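Local coordinates for AlyQ (Persicobacter sp. CCB-QB2, PDB 5XNR), which cleaves the polysaccharide alginate as a lyase, and carries a CBM32 domain that probably binds carbohydrate, at residues Y237-I242 with V302-F307; F356-Y361 with V382-Y387; T292-Y297 with L316-D321. All blocks are in the same frame, centred on the assembly; numbering follows the deposited sequence.

Contact 1 of 3, residues Y237-I242 with V302-F307; sequences YVKQAI and VHEVIF
Tyr237 sets the edge of its ring against two residues of the next strand: CD1 lies 3.8 Å from CG1 of Ile306, and the hydroxyl donates to OE2 of Glu304 at 2.7 Å. Strands 233-244 and 302-310 are antiparallel neighbours in one sheet of the lyase domain's concanavalin-type beta-sandwich, a ladder that sends successive residues to opposite faces of the sheet. Val238 with Val305 and Gln240 with His303 form the hydrogen-bonded pairs, the bond from Val238 N to Val305 O measuring 2.9 Å. On the sheet face that carries Tyr237, Lys239 and Glu304, the phenol ring and the Glu304 carboxylate are turned 84° apart, and OE2 is met on its anti side. That carboxylate also accepts from the backbone N atoms of Leu324 and Ala325, which ties it to the first turn of helix 324-330, while NZ of Lys239 forms a salt bridge with Glu143. The opposite face looks towards Met271 of strand 269-274. There Gln240 and His303 run side by side, each with CG between its backbone N and carbonyl carbon (chi1 66° for Gln240). Gln240 O sits over a face of the imidazole, and Gln240 NE2 donates to His303 NE2 at 3.1 Å. An alanine in place of His303 would probably leave NE2 of Gln240 without its acceptor and open a gap beneath Gln240 O. In that bond His303 NE2 lies in the amide plane, but Gln240 NE2 is 26° out of the imidazole plane.

Contact 2 of 3, residues F356-Y361 with V382-Y387; sequences FKIGNY and VVVYDY
Ile358 and Tyr387 cross at about a right angle, the CD1 methyl of the isoleucine reaching CD2 of the tyrosine ring at 3.8 Å. They belong to different sheets, and their meeting illustrates how a beta-sandwich is filled: no hydrogen bond joins the two segments, and the contact is almost wholly one of carbon atoms. Ile358 divides its branches between two partners. With CG1 beside the backbone N (chi1 -65°), CD1 goes to Tyr387, while CG2, anti to that N, faces CG2 of Val384 in a looser approach of 4.4 Å. At the start of segment 382-387, Val382 turns both methyls to the corner of the other chain segment, CG1 lying 3.8 Å from Gly359 O and CG2 3.9 Å from CB of Asn360. The corner itself depends on Gly359, since at its backbone angles a CB would jam against the carbonyl O of Ile358. Asn360 meets the Val382 side chain through its CB; its amide is engaged by Thr362 through OD1 and by Phe194 O through ND2. Beyond the corner the CB of Tyr361 points the other way, and its ring makes a cation-pi contact with Arg212, probably on the side that carries the alginate groove in related lyases. A classic beta bulge, with Tyr385 and Asp386 both facing Lys239, shifts the alternation by one residue and brings Tyr387 inward along with Val382 and Val384. Strand 379-392 runs between strands 192-197 and 233-244, while strand 355-358 lies between 211-217 and 256-258 in the opposing sheet.

Contact 3 of 3, residues T292-Y297 with L316-D321; sequences TIKTNY and LYYSED
Ile293 lays its CG2 methyl over one face of the Tyr318 ring, 3.7 Å from the centroid and 18° off the ring normal, a close CH-pi contact. CG2 stands anti to the backbone N of Ile293, and the other branch, CG1, is thereby directed to CD2 of Leu316 at 4.0 Å. Both Leu316 and Tyr318 cross the Ile293 side chain at about a right angle. Farther along the Tyr318 ring, Lys294 passes crosswise with its CG near CE2, then bends at each later torsion until NZ comes 3.9 Å from OE1 of Glu320, a long salt bridge. The other carboxylate oxygen of Glu320 is held from within its own segment, two residues back: Tyr318 OH donates to OE2 at 2.7 Å, and OE2 receives it on its anti lone pair. Tyr297 completes this layer, with CD1 3.8 Å from the Tyr318 hydroxyl and Glu320 OE2 near the plane of its ring. These residues bridge the two sheets of the sandwich: strand 291-294 pairs with 277-281 in one, and strand 313-319 lies beside 302-310 in the other. A classic beta bulge, in which Ile293 and Lys294 both face Leu278, lets two consecutive residues reach across. In the next shell, the Tyr297 hydroxyl is bonded to Thr301 O and Ile242 N, which fixes the far end of that ring, and His303 meets the Tyr318 ring with planes about 35° apart. Across Glu320, Ser319 OG donates to Asp321 OD1 at 2.6 Å, and Asp321 OD2 is bonded in turn to the hydroxyl of Tyr336.

Contact 1 is a pairing within one sheet, whereas contacts 2 and 3 cross from that sheet to the opposing one. Contacts 1 and 2 are buried and meet along adjacent strands, 233-244 and 379-392: Ala241 N probably bonds to Val383 O, and Lys239 O to Tyr385 N. Contact 3 is only partly buried, and touches contact 1 on its other side, where Glu304 N probably bonds to Ser319 O. Contacts 2 and 3 do not touch, their centres being about 16 Å apart. Chemistry follows place: backbone hydrogen bonds dominate contact 1, apolar packing fills contact 2, and contact 3 adds a long salt bridge where it is less buried.

Contact 1 of 3, residues Y237-I242 with V302-F307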
loop_
_atom_site.group_PDB
_atom_site.type_symbol
_atom_site.label_atom_id
_atom_site.label_comp_id
_atom_site.label_asym_id
_atom_site.label_seq_id
_atom_site.Cartn_x
_atom_site.Cartn_y
_atom_site.Cartn_z
ATOM N N TYR A 237 -1.808 18.278 1.224
ATOM C CA TYR A 237 -1.119 17.169 0.633
ATOM C C TYR A 237 -1.502 15.904 1.386
ATOM O O TYR A 237 -1.555 15.926 2.625
ATOM C CB TYR A 237 0.394 17.365 0.708
ATOM C CG TYR A 237 1.213 16.104 0.601
ATOM C CD1 TYR A 237 1.669 15.645 -0.614
ATOM C CD2 TYR A 237 1.560 15.384 1.730
ATOM C CE1 TYR A 237 2.440 14.493 -0.707
ATOM C CE2 TYR A 237 2.317 14.223 1.663
ATOM C CZ TYR A 237 2.766 13.779 0.433
ATOM O OH TYR A 237 3.536 12.668 0.354
ATOM N N VAL A 238 -1.758 14.828 0.632
ATOM C CA VAL A 238 -2.081 13.539 1.235
ATOM C C VAL A 238 -1.350 12.444 0.462
ATOM O O VAL A 238 -1.455 12.395 -0.731
ATOM C CB VAL A 238 -3.597 13.252 1.232
ATOM C CG1 VAL A 238 -3.905 11.937 1.933
ATOM C CG2 VAL A 238 -4.413 14.385 1.833
ATOM N N LYS A 239 -0.688 11.538 1.171
ATOM C CA LYS A 239 -0.213 10.265 0.619
ATOM C C LYS A 239 -1.097 9.148 1.155
ATOM O O LYS A 239 -1.115 8.917 2.355
ATOM C CB LYS A 239 1.233 9.952 1.022
ATOM C CG LYS A 239 1.736 8.568 0.612
ATOM C CD LYS A 239 3.134 8.224 1.112
ATOM C CE LYS A 239 4.213 8.363 0.063
ATOM N NZ LYS A 239 5.562 8.091 0.628
ATOM N N GLN A 240 -1.771 8.440 0.258
ATOM C CA GLN A 240 -2.806 7.504 0.660
ATOM C C GLN A 240 -3.034 6.438 -0.412
ATOM O O GLN A 240 -2.596 6.578 -1.557
ATOM C CB GLN A 240 -4.120 8.253 0.836
ATOM C CG GLN A 240 -4.698 8.841 -0.450
ATOM C CD GLN A 240 -5.879 9.745 -0.171
ATOM O OE1 GLN A 240 -6.323 9.901 0.962
ATOM N NE2 GLN A 240 -6.384 10.378 -1.207
ATOM N N ALA A 241 -3.751 5.389 -0.033
ATOM C CA ALA A 241 -4.277 4.439 -1.015
ATOM C C ALA A 241 -5.749 4.197 -0.707
ATOM O O ALA A 241 -6.155 4.146 0.453
ATOM C CB ALA A 241 -3.496 3.153 -0.987
ATOM N N ILE A 242 -6.557 4.123 -1.750
ATOM C CA ILE A 242 -7.915 3.700 -1.547
ATOM C C ILE A 242 -7.890 2.192 -1.713
ATOM O O ILE A 242 -7.496 1.715 -2.783
ATOM C CB ILE A 242 -8.887 4.366 -2.534
ATOM C CG1 ILE A 242 -8.865 5.894 -2.437
ATOM C CG2 ILE A 242 -10.276 3.792 -2.335
ATOM C CD1 ILE A 242 -9.443 6.596 -3.660
ATOM N N VAL A 302 -0.784 3.162 -3.885
ATOM C CA VAL A 302 -0.453 4.293 -3.043
ATOM C C VAL A 302 -0.225 5.489 -3.954
ATOM O O VAL A 302 0.570 5.374 -4.896
ATOM C CB VAL A 302 0.803 4.029 -2.207
ATOM C CG1 VAL A 302 1.200 5.229 -1.375
ATOM C CG2 VAL A 302 0.627 2.812 -1.332
ATOM N N HIS A 303 -0.933 6.590 -3.694
ATOM C CA HIS A 303 -0.718 7.794 -4.491
ATOM C C HIS A 303 -0.435 8.984 -3.579
ATOM O O HIS A 303 -0.508 8.853 -2.364
ATOM C CB HIS A 303 -1.886 8.088 -5.421
ATOM C CG HIS A 303 -3.178 8.379 -4.738
ATOM N ND1 HIS A 303 -4.196 7.463 -4.683
ATOM C CD2 HIS A 303 -3.649 9.494 -4.139
ATOM C CE1 HIS A 303 -5.236 7.995 -4.078
ATOM N NE2 HIS A 303 -4.929 9.238 -3.735
ATOM N N GLU A 304 -0.082 10.103 -4.214
ATOM C CA GLU A 304 0.044 11.409 -3.554
ATOM C C GLU A 304 -0.818 12.423 -4.310
ATOM O O GLU A 304 -0.890 12.397 -5.538
ATOM C CB GLU A 304 1.492 11.903 -3.541
ATOM C CG GLU A 304 2.467 11.001 -2.806
ATOM C CD GLU A 304 3.903 11.418 -3.025
ATOM O OE1 GLU A 304 4.489 10.971 -4.028
ATOM O OE2 GLU A 304 4.414 12.234 -2.207
ATOM N N VAL A 305 -1.456 13.313 -3.567
ATOM C CA VAL A 305 -2.340 14.318 -4.138
ATOM C C VAL A 305 -2.122 15.633 -3.391
ATOM O O VAL A 305 -1.907 15.618 -2.192
ATOM C CB VAL A 305 -3.810 13.884 -4.050
ATOM C CG1 VAL A 305 -4.229 13.597 -2.622
ATOM C CG2 VAL A 305 -4.731 14.907 -4.686
ATOM N N ILE A 306 -2.165 16.739 -4.127
ATOM C CA ILE A 306 -2.203 18.092 -3.565
ATOM C C ILE A 306 -3.385 18.861 -4.167
ATOM O O ILE A 306 -3.568 18.867 -5.381
ATOM C CB ILE A 306 -0.875 18.811 -3.833
ATOM C CG1 ILE A 306 0.271 18.133 -3.081
ATOM C CG2 ILE A 306 -0.990 20.288 -3.511
ATOM C CD1 ILE A 306 1.638 18.493 -3.601
ATOM N N PHE A 307 -4.226 19.449 -3.319
ATOM C CA PHE A 307 -5.031 20.574 -3.736
ATOM C C PHE A 307 -4.325 21.835 -3.237
ATOM O O PHE A 307 -3.895 21.877 -2.080
ATOM C CB PHE A 307 -6.449 20.522 -3.175
ATOM C CG PHE A 307 -7.236 19.256 -3.391
ATOM C CD1 PHE A 307 -6.864 18.303 -4.323
ATOM C CD2 PHE A 307 -8.434 19.071 -2.720
ATOM C CE1 PHE A 307 -7.616 17.152 -4.504
ATOM C CE2 PHE A 307 -9.210 17.936 -2.924
ATOM C CZ PHE A 307 -8.793 16.971 -3.809
#

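Contact 2 of 3, residues F356-Y361 with V382-Y387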
loop_
_atom_site.group_PDB
_atom_site.type_symbol
_atom_site.label_atom_id
_atom_site.label_comp_id
_atom_site.label_asym_id
_atom_site.label_seq_id
_atom_site.Cartn_x
_atom_site.Cartn_y
_atom_site.Cartn_z
ATOM N N PHE A 356 -10.599 22.032 5.016
ATOM C CA PHE A 356 -10.213 20.756 4.453
ATOM C C PHE A 356 -10.811 19.574 5.234
ATOM O O PHE A 356 -11.158 19.687 6.414
ATOM C CB PHE A 356 -8.699 20.583 4.507
ATOM C CG PHE A 356 -7.922 21.499 3.601
ATOM C CD1 PHE A 356 -8.137 21.486 2.235
ATOM C CD2 PHE A 356 -6.970 22.362 4.119
ATOM C CE1 PHE A 356 -7.439 22.338 1.395
ATOM C CE2 PHE A 356 -6.259 23.203 3.278
ATOM C CZ PHE A 356 -6.493 23.184 1.916
ATOM N N LYS A 357 -10.965 18.456 4.526
ATOM C CA LYS A 357 -11.271 17.158 5.096
ATOM C C LYS A 357 -10.331 16.129 4.476
ATOM O O LYS A 357 -10.047 16.205 3.275
ATOM C CB LYS A 357 -12.693 16.695 4.793
ATOM C CG LYS A 357 -13.791 17.617 5.297
ATOM C CD LYS A 357 -15.182 16.987 5.267
ATOM C CE LYS A 357 -15.701 16.582 6.633
ATOM N NZ LYS A 357 -17.182 16.471 6.637
ATOM N N ILE A 358 -9.883 15.188 5.309
ATOM C CA ILE A 358 -9.014 14.091 4.879
ATOM C C ILE A 358 -9.594 12.781 5.405
ATOM O O ILE A 358 -10.037 12.738 6.518
ATOM C CB ILE A 358 -7.583 14.297 5.399
ATOM C CG1 ILE A 358 -6.921 15.537 4.801
ATOM C CG2 ILE A 358 -6.744 13.048 5.192
ATOM C CD1 ILE A 358 -5.791 16.063 5.669
ATOM N N GLY A 359 -9.547 11.728 4.602
ATOM C CA GLY A 359 -9.989 10.429 5.044
ATOM C C GLY A 359 -10.930 9.793 4.040
ATOM O O GLY A 359 -10.683 9.843 2.826
ATOM N N ASN A 360 -12.040 9.268 4.551
ATOM C CA ASN A 360 -12.930 8.351 3.812
ATOM C C ASN A 360 -14.395 8.776 3.977
ATOM O O ASN A 360 -14.971 8.633 5.064
ATOM C CB ASN A 360 -12.713 6.915 4.294
ATOM C CG ASN A 360 -13.736 5.915 3.792
ATOM O OD1 ASN A 360 -14.727 6.289 3.144
ATOM N ND2 ASN A 360 -13.496 4.638 4.101
ATOM N N TYR A 361 -14.993 9.266 2.893
ATOM C CA TYR A 361 -16.456 9.497 2.839
ATOM C C TYR A 361 -17.079 8.559 1.798
ATOM O O TYR A 361 -17.046 8.868 0.615
ATOM C CB TYR A 361 -16.738 10.962 2.500
ATOM C CG TYR A 361 -18.185 11.407 2.483
ATOM C CD1 TYR A 361 -19.176 10.764 3.209
ATOM C CD2 TYR A 361 -18.547 12.559 1.794
ATOM C CE1 TYR A 361 -20.488 11.227 3.211
ATOM C CE2 TYR A 361 -19.848 13.041 1.798
ATOM C CZ TYR A 361 -20.831 12.372 2.503
ATOM O OH TYR A 361 -22.115 12.843 2.466
ATOM N N VAL A 382 -9.718 3.714 3.101
ATOM C CA VAL A 382 -8.664 4.649 2.692
ATOM C C VAL A 382 -7.546 4.558 3.731
ATOM O O VAL A 382 -7.795 4.659 4.930
ATOM C CB VAL A 382 -9.190 6.097 2.547
ATOM C CG1 VAL A 382 -8.090 7.114 2.290
ATOM C CG2 VAL A 382 -10.218 6.199 1.441
ATOM N N VAL A 383 -6.340 4.355 3.231
ATOM C CA VAL A 383 -5.146 4.207 4.038
ATOM C C VAL A 383 -4.277 5.440 3.782
ATOM O O VAL A 383 -3.862 5.654 2.638
ATOM C CB VAL A 383 -4.364 2.917 3.693
ATOM C CG1 VAL A 383 -3.247 2.681 4.688
ATOM C CG2 VAL A 383 -5.243 1.674 3.617
ATOM N N VAL A 384 -3.980 6.191 4.845
ATOM C CA VAL A 384 -3.241 7.456 4.745
ATOM C C VAL A 384 -1.861 7.304 5.395
ATOM O O VAL A 384 -1.756 7.118 6.597
ATOM C CB VAL A 384 -4.010 8.619 5.397
ATOM C CG1 VAL A 384 -3.180 9.878 5.380
ATOM C CG2 VAL A 384 -5.342 8.859 4.725
ATOM N N TYR A 385 -0.814 7.415 4.580
ATOM C CA TYR A 385 0.533 7.234 5.045
ATOM C C TYR A 385 1.052 8.562 5.606
ATOM O O TYR A 385 1.755 8.565 6.614
ATOM C CB TYR A 385 1.395 6.668 3.912
ATOM C CG TYR A 385 0.995 5.282 3.476
ATOM C CD1 TYR A 385 -0.014 5.077 2.549
ATOM C CD2 TYR A 385 1.582 4.156 4.036
ATOM C CE1 TYR A 385 -0.412 3.798 2.189
ATOM C CE2 TYR A 385 1.196 2.871 3.681
ATOM C CZ TYR A 385 0.204 2.693 2.742
ATOM O OH TYR A 385 -0.185 1.434 2.385
ATOM N N ASP A 386 0.705 9.688 4.968
ATOM C CA ASP A 386 1.221 10.989 5.373
ATOM C C ASP A 386 0.319 12.105 4.858
ATOM O O ASP A 386 -0.399 11.941 3.911
ATOM C CB ASP A 386 2.628 11.178 4.820
ATOM C CG ASP A 386 3.435 12.299 5.453
ATOM O OD1 ASP A 386 3.265 12.559 6.662
ATOM O OD2 ASP A 386 4.261 12.871 4.731
ATOM N N TYR A 387 0.382 13.258 5.475
ATOM C CA TYR A 387 -0.418 14.372 5.019
ATOM C C TYR A 387 0.095 15.661 5.672
ATOM O O TYR A 387 0.753 15.586 6.712
ATOM C CB TYR A 387 -1.890 14.167 5.380
ATOM C CG TYR A 387 -2.130 14.274 6.857
ATOM C CD1 TYR A 387 -1.967 13.179 7.683
ATOM C CD2 TYR A 387 -2.435 15.493 7.447
ATOM C CE1 TYR A 387 -2.144 13.291 9.055
ATOM C CE2 TYR A 387 -2.608 15.620 8.818
ATOM C CZ TYR A 387 -2.467 14.510 9.629
ATOM O OH TYR A 387 -2.676 14.602 10.974
#

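Contact 3 of 3, residues T292-Y297 with L316-D321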
loop_
_atom_site.group_PDB
_atom_site.type_symbol
_atom_site.label_atom_id
_atom_site.label_comp_id
_atom_site.label_asym_id
_atom_site.label_seq_id
_atom_site.Cartn_x
_atom_site.Cartn_y
_atom_site.Cartn_z
ATOM N N THR A 292 -11.055 13.976 -14.895
ATOM C CA THR A 292 -10.506 12.681 -14.712
ATOM C C THR A 292 -9.013 12.802 -14.415
ATOM O O THR A 292 -8.300 13.558 -15.068
ATOM C CB THR A 292 -10.709 11.785 -15.941
ATOM O OG1 THR A 292 -12.112 11.647 -16.201
ATOM C CG2 THR A 292 -10.053 10.429 -15.750
ATOM N N ILE A 293 -8.591 12.028 -13.429
ATOM C CA ILE A 293 -7.199 11.867 -13.061
ATOM C C ILE A 293 -6.646 10.619 -13.757
ATOM O O ILE A 293 -5.646 10.712 -14.438
ATOM C CB ILE A 293 -7.051 11.809 -11.526
ATOM C CG1 ILE A 293 -7.685 13.024 -10.844
ATOM C CG2 ILE A 293 -5.592 11.667 -11.146
ATOM C CD1 ILE A 293 -7.828 12.915 -9.327
ATOM N N LYS A 294 -7.337 9.488 -13.580
ATOM C CA LYS A 294 -6.972 8.174 -14.102
ATOM C C LYS A 294 -8.244 7.386 -14.454
ATOM O O LYS A 294 -9.223 7.460 -13.738
ATOM C CB LYS A 294 -6.242 7.346 -13.034
ATOM C CG LYS A 294 -4.813 7.751 -12.710
ATOM C CD LYS A 294 -3.740 6.912 -13.399
ATOM C CE LYS A 294 -2.548 7.731 -13.873
ATOM N NZ LYS A 294 -1.302 6.933 -13.813
ATOM N N THR A 295 -8.200 6.568 -15.497
ATOM C CA THR A 295 -9.322 5.668 -15.822
ATOM C C THR A 295 -9.062 4.242 -15.317
ATOM O O THR A 295 -9.944 3.405 -15.366
ATOM C CB THR A 295 -9.558 5.607 -17.336
ATOM O OG1 THR A 295 -8.328 5.292 -18.004
ATOM C CG2 THR A 295 -10.133 6.899 -17.882
ATOM N N ASN A 296 -7.839 3.966 -14.877
ATOM C CA ASN A 296 -7.415 2.621 -14.513
ATOM C C ASN A 296 -6.841 2.640 -13.093
ATOM O O ASN A 296 -5.738 2.137 -12.881
ATOM C CB ASN A 296 -6.386 2.055 -15.508
ATOM C CG ASN A 296 -5.090 2.845 -15.623
ATOM O OD1 ASN A 296 -5.017 4.030 -15.321
ATOM N ND2 ASN A 296 -4.037 2.194 -16.070
ATOM N N TYR A 297 -7.553 3.211 -12.122
ATOM C CA TYR A 297 -7.032 3.162 -10.758
ATOM C C TYR A 297 -7.287 1.770 -10.168
ATOM O O TYR A 297 -8.435 1.295 -10.138
ATOM C CB TYR A 297 -7.631 4.231 -9.849
ATOM C CG TYR A 297 -7.070 4.164 -8.451
ATOM C CD1 TYR A 297 -5.851 4.739 -8.140
ATOM C CD2 TYR A 297 -7.747 3.503 -7.438
ATOM C CE1 TYR A 297 -5.332 4.686 -6.855
ATOM C CE2 TYR A 297 -7.229 3.412 -6.157
ATOM C CZ TYR A 297 -6.017 4.010 -5.862
ATOM O OH TYR A 297 -5.498 3.907 -4.607
ATOM N N LEU A 316 -4.389 20.952 -9.153
ATOM C CA LEU A 316 -4.438 19.534 -8.782
ATOM C C LEU A 316 -3.145 18.822 -9.178
ATOM O O LEU A 316 -2.795 18.775 -10.347
ATOM C CB LEU A 316 -5.641 18.903 -9.477
ATOM C CG LEU A 316 -5.784 17.391 -9.320
ATOM C CD1 LEU A 316 -5.976 16.985 -7.863
ATOM C CD2 LEU A 316 -6.941 16.906 -10.179
ATOM N N TYR A 317 -2.444 18.281 -8.185
ATOM C CA TYR A 317 -1.220 17.516 -8.418
ATOM C C TYR A 317 -1.489 16.060 -8.046
ATOM O O TYR A 317 -2.135 15.810 -7.050
ATOM C CB TYR A 317 -0.063 17.984 -7.529
ATOM C CG TYR A 317 0.377 19.425 -7.646
ATOM C CD1 TYR A 317 -0.359 20.454 -7.090
ATOM C CD2 TYR A 317 1.573 19.760 -8.265
ATOM C CE1 TYR A 317 0.076 21.772 -7.154
ATOM C CE2 TYR A 317 1.996 21.077 -8.379
ATOM C CZ TYR A 317 1.252 22.096 -7.813
ATOM O OH TYR A 317 1.677 23.399 -7.910
ATOM N N TYR A 318 -0.976 15.126 -8.821
ATOM C CA TYR A 318 -1.200 13.698 -8.580
ATOM C C TYR A 318 0.061 12.920 -8.958
ATOM O O TYR A 318 0.665 13.210 -9.968
ATOM C CB TYR A 318 -2.386 13.172 -9.393
ATOM C CG TYR A 318 -2.715 11.729 -9.108
ATOM C CD1 TYR A 318 -3.509 11.385 -8.025
ATOM C CD2 TYR A 318 -2.200 10.705 -9.889
ATOM C CE1 TYR A 318 -3.799 10.063 -7.739
ATOM C CE2 TYR A 318 -2.491 9.377 -9.618
ATOM C CZ TYR A 318 -3.293 9.058 -8.537
ATOM O OH TYR A 318 -3.575 7.761 -8.239
ATOM N N SER A 319 0.435 11.913 -8.175
ATOM C CA SER A 319 1.570 11.083 -8.594
ATOM C C SER A 319 1.488 9.686 -7.989
ATOM O O SER A 319 1.058 9.519 -6.862
ATOM C CB SER A 319 2.868 11.695 -8.218
ATOM O OG SER A 319 3.918 10.809 -8.581
ATOM N N GLU A 320 1.970 8.709 -8.746
ATOM C CA GLU A 320 2.059 7.337 -8.246
ATOM C C GLU A 320 3.539 6.922 -8.157
ATOM O O GLU A 320 3.810 5.777 -7.906
ATOM C CB GLU A 320 1.203 6.407 -9.114
ATOM C CG GLU A 320 -0.299 6.512 -8.838
ATOM C CD GLU A 320 -1.185 5.717 -9.794
ATOM O OE1 GLU A 320 -0.627 4.913 -10.557
ATOM O OE2 GLU A 320 -2.430 5.916 -9.792
ATOM N N ASP A 321 4.478 7.870 -8.272
ATOM C CA ASP A 321 5.909 7.550 -8.393
ATOM C C ASP A 321 6.605 7.740 -7.041
ATOM O O ASP A 321 7.778 7.397 -6.902
ATOM C CB ASP A 321 6.583 8.344 -9.529
ATOM C CG ASP A 321 6.808 9.837 -9.278
ATOM O OD1 ASP A 321 6.455 10.317 -8.176
ATOM O OD2 ASP A 321 7.330 10.522 -10.197
#